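Two-domain protein containing predicted PHP-like metal-dependent phosphoesterase (Bacteroides vulgatus ATCC 8482, PDB 3E38) is a zinc-binding, two-domain protein predicted to act as a PHP-like metal-dependent phosphoesterase, possibly with exonuclease activity on nucleic acids. Local coordinates at residues 135-140 with 165-170. Sequence-based numbering, arbitrary orientation.
Sequences WNHPGW and GIEVAN. With ZN (zinc ion), chain H.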
ATOM      1  N   TRP B 135      28.331 -19.199 -11.320  1.00 30.35           N
ATOM      2  CA  TRP B 135      28.833 -17.858 -11.609  1.00 30.72           C
ATOM      3  C   TRP B 135      27.801 -16.775 -11.202  1.00 32.54           C
ATOM      4  O   TRP B 135      26.634 -16.774 -11.638  1.00 28.48           O
ATOM      5  CB  TRP B 135      29.218 -17.788 -13.084  1.00 30.92           C
ATOM      6  CG  TRP B 135      29.832 -16.533 -13.525  1.00 34.26           C
ATOM      7  CD1 TRP B 135      30.389 -15.563 -12.748  1.00 34.41           C
ATOM      8  CD2 TRP B 135      30.081 -16.154 -14.885  1.00 22.39           C
ATOM      9  NE1 TRP B 135      30.921 -14.571 -13.536  1.00 28.64           N
ATOM     10  CE2 TRP B 135      30.751 -14.915 -14.856  1.00 30.13           C
ATOM     11  CE3 TRP B 135      29.792 -16.739 -16.114  1.00 31.92           C
ATOM     12  CZ2 TRP B 135      31.121 -14.237 -16.018  1.00 30.59           C
ATOM     13  CZ3 TRP B 135      30.180 -16.091 -17.265  1.00 21.77           C
ATOM     14  CH2 TRP B 135      30.831 -14.840 -17.210  1.00 25.20           C
ATOM     15  N   ASN B 136      28.257 -15.866 -10.337  1.00 30.60           N
ATOM     16  CA  ASN B 136      27.442 -14.738  -9.887  1.00 29.61           C
ATOM     17  C   ASN B 136      27.539 -13.493 -10.778  1.00 31.52           C
ATOM     18  O   ASN B 136      28.594 -13.125 -11.265  1.00 34.67           O
ATOM     19  CB  ASN B 136      27.794 -14.306  -8.449  1.00 27.70           C
ATOM     20  CG  ASN B 136      27.705 -15.423  -7.454  1.00 29.53           C
ATOM     21  OD1 ASN B 136      26.948 -16.372  -7.627  1.00 28.89           O
ATOM     22  ND2 ASN B 136      28.497 -15.324  -6.402  1.00 28.26           N
ATOM     23  N   HIS B 137      26.390 -12.836 -10.929  1.00 32.86           N
ATOM     24  CA  HIS B 137      26.280 -11.576 -11.652  1.00 29.52           C
ATOM     25  C   HIS B 137      27.321 -11.401 -12.746  1.00 28.02           C
ATOM     26  O   HIS B 137      28.156 -10.532 -12.670  1.00 28.12           O
ATOM     27  CB  HIS B 137      26.333 -10.383 -10.676  1.00 30.43           C
ATOM     28  CG  HIS B 137      27.371 -10.487  -9.599  1.00 30.55           C
ATOM     29  ND1 HIS B 137      28.719 -10.324  -9.835  1.00 30.45           N
ATOM     30  CD2 HIS B 137      27.241 -10.664  -8.260  1.00 28.67           C
ATOM     31  CE1 HIS B 137      29.373 -10.433  -8.696  1.00 29.28           C
ATOM     32  NE2 HIS B 137      28.504 -10.660  -7.731  1.00 26.66           N
ATOM     33  N   PRO B 138      27.269 -12.245 -13.766  1.00 25.15           N
ATOM     34  CA  PRO B 138      28.240 -12.087 -14.836  1.00 27.51           C
ATOM     35  C   PRO B 138      28.230 -10.665 -15.391  1.00 30.22           C
ATOM     36  O   PRO B 138      29.264 -10.082 -15.697  1.00 31.67           O
ATOM     37  CB  PRO B 138      27.771 -13.119 -15.892  1.00 27.63           C
ATOM     38  CG  PRO B 138      26.407 -13.653 -15.401  1.00 24.32           C
ATOM     39  CD  PRO B 138      26.393 -13.418 -13.936  1.00 24.63           C
ATOM     40  N   GLY B 139      27.037 -10.096 -15.401  1.00 34.79           N
ATOM     41  CA  GLY B 139      26.778  -8.784 -15.992  1.00 37.35           C
ATOM     42  C   GLY B 139      27.030  -7.555 -15.141  1.00 37.83           C
ATOM     43  O   GLY B 139      26.990  -6.431 -15.638  1.00 40.50           O
ATOM     44  N   TRP B 140      27.304  -7.763 -13.867  1.00 38.67           N
ATOM     45  CA  TRP B 140      27.548  -6.635 -12.949  1.00 38.16           C
ATOM     46  C   TRP B 140      28.524  -5.703 -13.630  1.00 39.34           C
ATOM     47  O   TRP B 140      29.649  -6.103 -13.968  1.00 38.20           O
ATOM     48  CB  TRP B 140      28.129  -7.154 -11.663  1.00 38.84           C
ATOM     49  CG  TRP B 140      28.342  -6.168 -10.563  1.00 45.33           C
ATOM     50  CD1 TRP B 140      27.534  -5.115 -10.209  1.00 48.86           C
ATOM     51  CD2 TRP B 140      29.359  -6.249  -9.558  1.00 46.69           C
ATOM     52  NE1 TRP B 140      28.028  -4.499  -9.075  1.00 47.54           N
ATOM     53  CE2 TRP B 140      29.139  -5.183  -8.650  1.00 51.69           C
ATOM     54  CE3 TRP B 140      30.449  -7.114  -9.345  1.00 43.86           C
ATOM     55  CZ2 TRP B 140      29.973  -4.960  -7.549  1.00 53.42           C
ATOM     56  CZ3 TRP B 140      31.277  -6.882  -8.269  1.00 47.13           C
ATOM     57  CH2 TRP B 140      31.028  -5.823  -7.369  1.00 48.46           C
ATOM     58  N   GLY B 165      26.035 -23.725 -12.846  1.00 29.94           N
ATOM     59  CA  GLY B 165      25.013 -22.747 -13.155  1.00 29.19           C
ATOM     60  C   GLY B 165      25.563 -21.368 -13.259  1.00 28.93           C
ATOM     61  O   GLY B 165      26.765 -21.127 -13.064  1.00 32.77           O
ATOM     62  N   ILE B 166      24.667 -20.480 -13.639  1.00 27.56           N
ATOM     63  CA  ILE B 166      24.962 -19.051 -13.748  1.00 28.34           C
ATOM     64  C   ILE B 166      23.752 -18.299 -13.320  1.00 29.82           C
ATOM     65  O   ILE B 166      22.643 -18.723 -13.604  1.00 30.07           O
ATOM     66  CB  ILE B 166      25.235 -18.618 -15.181  1.00 26.64           C
ATOM     67  CG1 ILE B 166      26.227 -19.554 -15.830  1.00 33.21           C
ATOM     68  CG2 ILE B 166      25.747 -17.162 -15.251  1.00 23.77           C
ATOM     69  CD1 ILE B 166      26.515 -19.160 -17.283  1.00 24.05           C
ATOM     70  N   GLU B 167      23.979 -17.222 -12.581  1.00 31.00           N
ATOM     71  CA  GLU B 167      22.912 -16.303 -12.214  1.00 31.20           C
ATOM     72  C   GLU B 167      22.468 -15.566 -13.463  1.00 32.09           C
ATOM     73  O   GLU B 167      23.286 -14.945 -14.182  1.00 31.34           O
ATOM     74  CB  GLU B 167      23.369 -15.309 -11.164  1.00 31.16           C
ATOM     75  CG  GLU B 167      23.475 -15.917  -9.790  1.00 30.87           C
ATOM     76  CD  GLU B 167      23.812 -14.875  -8.707  1.00 33.18           C
ATOM     77  OE1 GLU B 167      24.364 -13.807  -9.083  1.00 34.85           O
ATOM     78  OE2 GLU B 167      23.569 -15.147  -7.496  1.00 31.90           O
ATOM     79  N   VAL B 168      21.184 -15.717 -13.771  1.00 33.25           N
ATOM     80  CA  VAL B 168      20.555 -15.056 -14.960  1.00 31.74           C
ATOM     81  C   VAL B 168      19.856 -13.792 -14.488  1.00 30.57           C
ATOM     82  O   VAL B 168      19.442 -12.917 -15.266  1.00 27.85           O
ATOM     83  CB  VAL B 168      19.568 -15.961 -15.753  1.00 33.03           C
ATOM     84  CG1 VAL B 168      20.363 -17.048 -16.544  1.00 24.34           C
ATOM     85  CG2 VAL B 168      18.429 -16.532 -14.834  1.00 28.36           C
ATOM     86  N   ALA B 169      19.776 -13.717 -13.173  1.00 31.57           N
ATOM     87  CA  ALA B 169      19.157 -12.594 -12.501  1.00 30.57           C
ATOM     88  C   ALA B 169      19.619 -12.486 -11.049  1.00 31.17           C
ATOM     89  O   ALA B 169      19.558 -13.434 -10.306  1.00 33.68           O
ATOM     90  CB  ALA B 169      17.652 -12.695 -12.610  1.00 31.51           C
ATOM     91  N   ASN B 170      20.112 -11.295 -10.708  1.00 32.58           N
ATOM     92  CA  ASN B 170      20.638 -10.934  -9.369  1.00 32.32           C
ATOM     93  C   ASN B 170      20.039  -9.622  -8.878  1.00 29.31           C
ATOM     94  O   ASN B 170      20.282  -8.551  -9.423  1.00 29.98           O
ATOM     95  CB  ASN B 170      22.177 -10.833  -9.419  1.00 32.59           C
ATOM     96  CG  ASN B 170      22.827 -10.677  -8.046  1.00 36.97           C
ATOM     97  OD1 ASN B 170      22.554  -9.723  -7.355  1.00 43.29           O
ATOM     98  ND2 ASN B 170      23.745 -11.596  -7.681  1.00 33.80           N
TER
HETATM   99 ZN    ZN H   4      29.434 -10.853  -5.740  1.00 40.67          ZN
HETATM  100  O   HOH W   1      27.792 -11.247  -5.085  1.00 32.72           O
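The buried Glu167 carboxylate grips the backbone of a zinc ligand. Glu167 OE1 accepts His137 N at 2.9 Å, on the anti side. CG anti to the carbonyl carbon (chi1 -75°) and an extended chain carry it there. The same oxygen, Glu167 OE1, takes Asn170 ND2 at 2.7 Å, on the syn side. The donors come from opposite faces of the carboxylate plane, which should limit its rotation. Thr192 and His24, a ligand of another zinc, hold OE2. A glutamine here swaps one oxygen for an NH2 and would probably leave a donor, such as the His137 N-H, without its mate. His137 NE2 binds zinc at 2.2 Å, with Glu93 and His102. Asn170 ND2 lies at the imidazole edge, 3.7 Å from His137 CD2, and also bonds Asp194. Further back, the strands pair in parallel. Trp135 N bonds Gly165 O at 3.0 Å. Glu167 N meets Trp135 O at 2.9 Å, nearly straight. Pro138 CG packs on Ile166 CG2 at 3.6 Å, while Pro138 CB lies over one face of the Trp135 indole. His137, in the loop after strand 132-135, is thus held by second-shell residues of parallel strand 165-170, as in the trinuclear metal site of PHP domains.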